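Local coordinates for AbiEi antitoxin C-terminal domain-containing protein (PDB 1ZEL), which is of unknown function but probably binds DNA through a winged-helix domain and carries a domain of the AbiEi antitoxin family, at residues K35-L38 / T39-T43; L283-E286 / L287-L291. All coordinates share one frame; numbering follows the deposited sequence.

Interaction 1: K35-L38 / T39-T43; sequences KEDL and TQRLT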
ATOM      1  N   LYS A  35      18.683   7.108 -14.273  1.00 20.37           N
ATOM      2  CA  LYS A  35      19.433   7.804 -15.296  1.00 21.25           C
ATOM      3  C   LYS A  35      20.946   7.551 -15.168  1.00 20.32           C
ATOM      4  O   LYS A  35      21.645   7.418 -16.176  1.00 19.52           O
ATOM      5  CB  LYS A  35      19.150   9.310 -15.270  1.00 21.46           C
ATOM      6  CG  LYS A  35      19.894  10.021 -16.389  1.00 24.29           C
ATOM      7  CD  LYS A  35      19.441  11.433 -16.559  1.00 30.60           C
ATOM      8  CE  LYS A  35      20.279  12.127 -17.600  1.00 34.91           C
ATOM      9  NZ  LYS A  35      19.855  13.544 -17.620  1.00 36.35           N
ATOM     10  N   GLU A  36      21.421   7.439 -13.922  1.00 20.69           N
ATOM     11  CA  GLU A  36      22.831   7.217 -13.641  1.00 20.77           C
ATOM     12  C   GLU A  36      23.262   5.830 -14.074  1.00 21.37           C
ATOM     13  O   GLU A  36      24.382   5.649 -14.552  1.00 22.11           O
ATOM     14  CB  GLU A  36      23.104   7.380 -12.146  1.00 20.90           C
ATOM     15  CG  GLU A  36      22.901   8.807 -11.595  1.00 24.27           C
ATOM     16  CD  GLU A  36      21.450   9.122 -11.160  1.00 25.35           C
ATOM     17  OE1 GLU A  36      20.508   8.385 -11.510  1.00 24.52           O
ATOM     18  OE2 GLU A  36      21.253  10.131 -10.458  1.00 24.54           O
ATOM     19  N   ASP A  37      22.386   4.844 -13.869  1.00 21.52           N
ATOM     20  CA  ASP A  37      22.634   3.469 -14.277  1.00 21.88           C
ATOM     21  C   ASP A  37      22.715   3.404 -15.803  1.00 21.67           C
ATOM     22  O   ASP A  37      23.614   2.778 -16.374  1.00 22.35           O
ATOM     23  CB  ASP A  37      21.502   2.560 -13.735  1.00 21.65           C
ATOM     24  CG  ASP A  37      21.656   1.074 -14.125  1.00 28.18           C
ATOM     25  OD1 ASP A  37      22.771   0.642 -14.490  1.00 36.15           O
ATOM     26  OD2 ASP A  37      20.647   0.318 -14.053  1.00 28.05           O
ATOM     27  N   LEU A  38      21.777   4.033 -16.480  1.00 21.30           N
ATOM     28  CA  LEU A  38      21.835   4.054 -17.940  1.00 21.22           C
ATOM     29  C   LEU A  38      23.073   4.784 -18.454  1.00 19.93           C
ATOM     30  O   LEU A  38      23.713   4.311 -19.394  1.00 20.43           O
ATOM     31  CB  LEU A  38      20.559   4.659 -18.547  1.00 22.17           C
ATOM     32  CG  LEU A  38      20.533   4.226 -20.014  1.00 28.28           C
ATOM     33  CD1 LEU A  38      19.748   2.919 -20.187  1.00 27.18           C
ATOM     34  CD2 LEU A  38      20.029   5.314 -20.879  1.00 37.55           C
ATOM     35  N   THR A  39      23.415   5.929 -17.851  1.00 19.96           N
ATOM     36  CA  THR A  39      24.614   6.695 -18.250  1.00 19.50           C
ATOM     37  C   THR A  39      25.890   5.836 -18.188  1.00 19.43           C
ATOM     38  O   THR A  39      26.708   5.856 -19.119  1.00 19.85           O
ATOM     39  CB  THR A  39      24.808   7.981 -17.372  1.00 19.35           C
ATOM     40  OG1 THR A  39      23.662   8.833 -17.508  1.00 18.43           O
ATOM     41  CG2 THR A  39      26.026   8.763 -17.802  1.00 18.76           C
ATOM     42  N   GLN A  40      26.066   5.112 -17.082  1.00 19.86           N
ATOM     43  CA  GLN A  40      27.201   4.236 -16.884  1.00 19.86           C
ATOM     44  C   GLN A  40      27.213   3.105 -17.920  1.00 19.64           C
ATOM     45  O   GLN A  40      28.255   2.774 -18.462  1.00 18.75           O
ATOM     46  CB  GLN A  40      27.186   3.674 -15.452  1.00 21.07           C
ATOM     47  CG  GLN A  40      28.245   2.612 -15.135  1.00 24.78           C
ATOM     48  CD  GLN A  40      29.670   3.059 -15.386  1.00 35.96           C
ATOM     49  OE1 GLN A  40      29.951   4.254 -15.542  1.00 37.78           O
ATOM     50  NE2 GLN A  40      30.592   2.095 -15.409  1.00 35.81           N
ATOM     51  N   ARG A  41      26.053   2.524 -18.194  1.00 19.38           N
ATOM     52  CA  ARG A  41      25.942   1.436 -19.164  1.00 20.17           C
ATOM     53  C   ARG A  41      26.257   1.929 -20.595  1.00 20.60           C
ATOM     54  O   ARG A  41      26.859   1.213 -21.398  1.00 20.19           O
ATOM     55  CB  ARG A  41      24.528   0.859 -19.136  1.00 19.50           C
ATOM     56  CG  ARG A  41      24.242   0.055 -17.873  1.00 21.68           C
ATOM     57  CD  ARG A  41      22.833  -0.536 -17.889  1.00 22.11           C
ATOM     58  NE  ARG A  41      22.589  -1.334 -16.685  1.00 19.53           N
ATOM     59  CZ  ARG A  41      22.913  -2.620 -16.540  1.00 23.44           C
ATOM     60  NH1 ARG A  41      23.505  -3.303 -17.513  1.00 25.42           N
ATOM     61  NH2 ARG A  41      22.629  -3.240 -15.408  1.00 24.18           N
ATOM     62  N   LEU A  42      25.868   3.153 -20.917  1.00 21.83           N
ATOM     63  CA  LEU A  42      26.252   3.706 -22.216  1.00 23.19           C
ATOM     64  C   LEU A  42      27.768   3.774 -22.365  1.00 24.47           C
ATOM     65  O   LEU A  42      28.318   3.313 -23.377  1.00 24.93           O
ATOM     66  CB  LEU A  42      25.641   5.091 -22.418  1.00 23.81           C
ATOM     67  CG  LEU A  42      24.131   5.042 -22.665  1.00 24.36           C
ATOM     68  CD1 LEU A  42      23.628   6.472 -22.522  1.00 28.05           C
ATOM     69  CD2 LEU A  42      23.873   4.497 -24.056  1.00 22.39           C
ATOM     70  N   THR A  43      28.426   4.344 -21.355  1.00 25.37           N
ATOM     71  CA  THR A  43      29.891   4.497 -21.317  1.00 27.32           C
ATOM     72  C   THR A  43      30.579   3.148 -21.450  1.00 27.51           C
ATOM     73  O   THR A  43      31.488   2.989 -22.268  1.00 28.59           O
ATOM     74  CB  THR A  43      30.339   5.189 -19.998  1.00 27.78           C
ATOM     75  OG1 THR A  43      29.797   6.519 -19.945  1.00 28.02           O
ATOM     76  CG2 THR A  43      31.869   5.276 -19.907  1.00 33.01           C
TER
HETATM   77  O   HOH W   1      21.882  -1.822 -12.846  1.00 34.08           O
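Asp37 and Arg41, one helical turn apart, form a salt bridge in which Asp37 OD1 takes the N-H of Arg41 NE at 3.0 Å. The bond is bent, with an N-H...O angle of 134°, and the donor lies above the carboxylate plane; carboxylate and guanidinium are turned 61° against each other. One water closes the pair into a ring: it donates to Asp37 OD2 at 2.7 Å and accepts from Arg41 NH2 at 3.0 Å. Arg41 runs extended from CG to NE, which carries CG and CD obliquely past Asp37, CG close to Asp37 O and CD close to Asp37 OD1, and takes the guanidinium far enough for NH2 to reach Asp28 of helix 19-28 as well. Shared between two carboxylates, the guanidinium is probably fixed in its rotation.

Thr39 grips Lys35 O twice. Its N donates at 2.9 Å, and OG1, set beside its own backbone N (chi1 -60°), donates to Lys35 O at 2.8 Å from the opposite face of the carbonyl plane. The Lys35 side chain stretches away to a salt bridge with Asp52.

Regular i to i+4 backbone bonds join the turns, as from Leu42 N to Leu38 O at 2.9 Å. Helix 35-44 packs with helices 19-28 and 51-61, a three-helix packing consistent with the core of the winged-helix (helix-turn-helix) domain.

Leu38 and Leu42 lie on the buried, apolar side of this helix, meeting through CD2 of Leu38 and CD1 of Leu42 at 4.1 Å. Val21 touches each of them, Ile55 lies against Leu38, and Ala54 against Leu42.

Interaction 2: L283-E286 / L287-L291; sequences LVDE and LVVPL
Asp285 turns its carboxylate onto three successive backbone N-H groups, those of Leu287, Val288 and Val289. OD1 accepts two of them: Val288 N at 2.8 Å on the syn lone pair, and Leu287 N at 3.0 Å from above the carboxylate plane. OD2 takes Val289 N at 2.8 Å in an almost straight bond, with an N-H...O angle of 176°, and has a further partner in the hydroxyl of Tyr236. With CG anti to the backbone N (chi1 -180°), the group lies across the start of the helix. Bonds to both oxygens hold it against rotation, and the amides at this N-terminal end would be expected to stabilise its negative charge. Glu286 OE1 is hydrogen-bonded to His268 ND1, away from the helix start.

Strand 283-285, the central strand of a three-stranded mixed sheet, passes into helix 288-296 through a short turn. Leu287 is the N-cap residue by position, but the side-chain acceptor for the first amides comes from Asp285, two residues earlier; its OD1 bond to Leu287 N makes an Asx turn.

Van der Waals contacts pack around these bonds. Val289 crosses Asp285 at about a right angle, its CG2 3.3 Å from Asp285 OD2. The Pro290 ring rests against the Glu286 peptide, CG lying 3.4 Å from Glu286 C.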
ATOM      1  N   LEU A 283     -21.812   4.085  19.351  1.00 25.66           N
ATOM      2  CA  LEU A 283     -21.538   4.107  17.937  1.00 25.75           C
ATOM      3  C   LEU A 283     -22.784   3.820  17.132  1.00 25.85           C
ATOM      4  O   LEU A 283     -23.521   2.864  17.415  1.00 25.87           O
ATOM      5  CB  LEU A 283     -20.448   3.058  17.635  1.00 25.74           C
ATOM      6  CG  LEU A 283     -19.874   2.963  16.241  1.00 26.27           C
ATOM      7  CD1 LEU A 283     -18.441   2.581  16.362  1.00 22.87           C
ATOM      8  CD2 LEU A 283     -20.622   1.938  15.445  1.00 24.92           C
ATOM      9  N   VAL A 284     -23.004   4.658  16.125  1.00 26.34           N
ATOM     10  CA  VAL A 284     -24.023   4.421  15.108  1.00 26.10           C
ATOM     11  C   VAL A 284     -23.280   3.864  13.875  1.00 26.77           C
ATOM     12  O   VAL A 284     -22.447   4.546  13.279  1.00 26.56           O
ATOM     13  CB  VAL A 284     -24.780   5.718  14.754  1.00 26.20           C
ATOM     14  CG1 VAL A 284     -25.736   5.475  13.593  1.00 26.71           C
ATOM     15  CG2 VAL A 284     -25.569   6.216  15.994  1.00 24.10           C
ATOM     16  N   ASP A 285     -23.565   2.615  13.536  1.00 25.42           N
ATOM     17  CA  ASP A 285     -22.905   1.954  12.426  1.00 26.22           C
ATOM     18  C   ASP A 285     -23.723   2.116  11.144  1.00 26.66           C
ATOM     19  O   ASP A 285     -24.779   1.518  11.003  1.00 26.26           O
ATOM     20  CB  ASP A 285     -22.681   0.464  12.751  1.00 26.15           C
ATOM     21  CG  ASP A 285     -21.982  -0.299  11.619  1.00 28.06           C
ATOM     22  OD1 ASP A 285     -21.344   0.341  10.763  1.00 29.73           O
ATOM     23  OD2 ASP A 285     -22.079  -1.550  11.583  1.00 31.83           O
ATOM     24  N   GLU A 286     -23.208   2.925  10.218  1.00 27.34           N
ATOM     25  CA  GLU A 286     -23.846   3.142   8.921  1.00 28.00           C
ATOM     26  C   GLU A 286     -23.122   2.399   7.809  1.00 28.33           C
ATOM     27  O   GLU A 286     -23.470   2.500   6.620  1.00 28.93           O
ATOM     28  CB  GLU A 286     -23.901   4.636   8.629  1.00 27.99           C
ATOM     29  CG  GLU A 286     -24.627   5.385   9.716  1.00 29.82           C
ATOM     30  CD  GLU A 286     -24.697   6.880   9.511  1.00 36.06           C
ATOM     31  OE1 GLU A 286     -24.060   7.411   8.571  1.00 35.18           O
ATOM     32  OE2 GLU A 286     -25.412   7.530  10.306  1.00 34.34           O
ATOM     33  N   LEU A 287     -22.153   1.587   8.207  1.00 28.07           N
ATOM     34  CA  LEU A 287     -21.229   1.009   7.251  1.00 27.85           C
ATOM     35  C   LEU A 287     -21.068  -0.504   7.328  1.00 27.85           C
ATOM     36  O   LEU A 287     -21.330  -1.188   6.359  1.00 28.46           O
ATOM     37  CB  LEU A 287     -19.865   1.692   7.376  1.00 27.84           C
ATOM     38  CG  LEU A 287     -18.667   1.163   6.581  1.00 29.37           C
ATOM     39  CD1 LEU A 287     -18.873   1.388   5.104  1.00 34.18           C
ATOM     40  CD2 LEU A 287     -17.451   1.926   7.071  1.00 28.41           C
ATOM     41  N   VAL A 288     -20.597  -1.012   8.457  1.00 27.81           N
ATOM     42  CA  VAL A 288     -20.186  -2.403   8.537  1.00 28.75           C
ATOM     43  C   VAL A 288     -21.398  -3.334   8.391  1.00 30.30           C
ATOM     44  O   VAL A 288     -21.491  -4.077   7.406  1.00 30.42           O
ATOM     45  CB  VAL A 288     -19.358  -2.671   9.805  1.00 28.89           C
ATOM     46  CG1 VAL A 288     -19.082  -4.164   9.989  1.00 30.62           C
ATOM     47  CG2 VAL A 288     -18.017  -1.901   9.723  1.00 27.23           C
ATOM     48  N   VAL A 289     -22.343  -3.255   9.329  1.00 31.30           N
ATOM     49  CA  VAL A 289     -23.571  -4.079   9.255  1.00 31.79           C
ATOM     50  C   VAL A 289     -24.446  -3.767   8.011  1.00 31.98           C
ATOM     51  O   VAL A 289     -24.843  -4.683   7.282  1.00 32.26           O
ATOM     52  CB  VAL A 289     -24.334  -4.094  10.611  1.00 31.98           C
ATOM     53  CG1 VAL A 289     -25.545  -5.019  10.555  1.00 34.30           C
ATOM     54  CG2 VAL A 289     -23.401  -4.576  11.704  1.00 32.55           C
ATOM     55  N   PRO A 290     -24.685  -2.482   7.709  1.00 32.74           N
ATOM     56  CA  PRO A 290     -25.387  -2.164   6.453  1.00 33.33           C
ATOM     57  C   PRO A 290     -24.785  -2.753   5.158  1.00 34.16           C
ATOM     58  O   PRO A 290     -25.547  -3.166   4.268  1.00 33.79           O
ATOM     59  CB  PRO A 290     -25.330  -0.633   6.409  1.00 33.57           C
ATOM     60  CG  PRO A 290     -25.244  -0.246   7.833  1.00 33.09           C
ATOM     61  CD  PRO A 290     -24.365  -1.257   8.466  1.00 32.02           C
ATOM     62  N   LEU A 291     -23.452  -2.779   5.028  1.00 34.71           N
ATOM     63  CA  LEU A 291     -22.813  -3.494   3.916  1.00 35.25           C
ATOM     64  C   LEU A 291     -23.039  -4.993   3.983  1.00 36.07           C
ATOM     65  O   LEU A 291     -23.311  -5.608   2.957  1.00 35.59           O
ATOM     66  CB  LEU A 291     -21.303  -3.250   3.837  1.00 34.64           C
ATOM     67  CG  LEU A 291     -20.873  -1.906   3.265  1.00 36.46           C
ATOM     68  CD1 LEU A 291     -19.375  -1.800   3.312  1.00 31.72           C
ATOM     69  CD2 LEU A 291     -21.391  -1.679   1.836  1.00 38.31           C
TER

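From the N terminus, the chain meets interaction 1 inside helix 35-44, and only much later interaction 2, where strand 283-285 gives way to the C-terminal helix 288-296. The two are in series and neither nest nor cross: each joins adjoining segments, so each closes just a local turn and spans no long loop. The centres of interaction 1 and interaction 2 lie about 55 Å apart, on opposite sides of the chain's centre. Between interaction 1 and interaction 2 the nearest atoms are about 42 Å apart, which rules out direct contact. Interaction 1 belongs to the N-terminal helices, next to 19-28 and 51-61; interaction 2 joins the sheet formed with strands 262-264 and 276-278 to the last helix, beside helix 228-240.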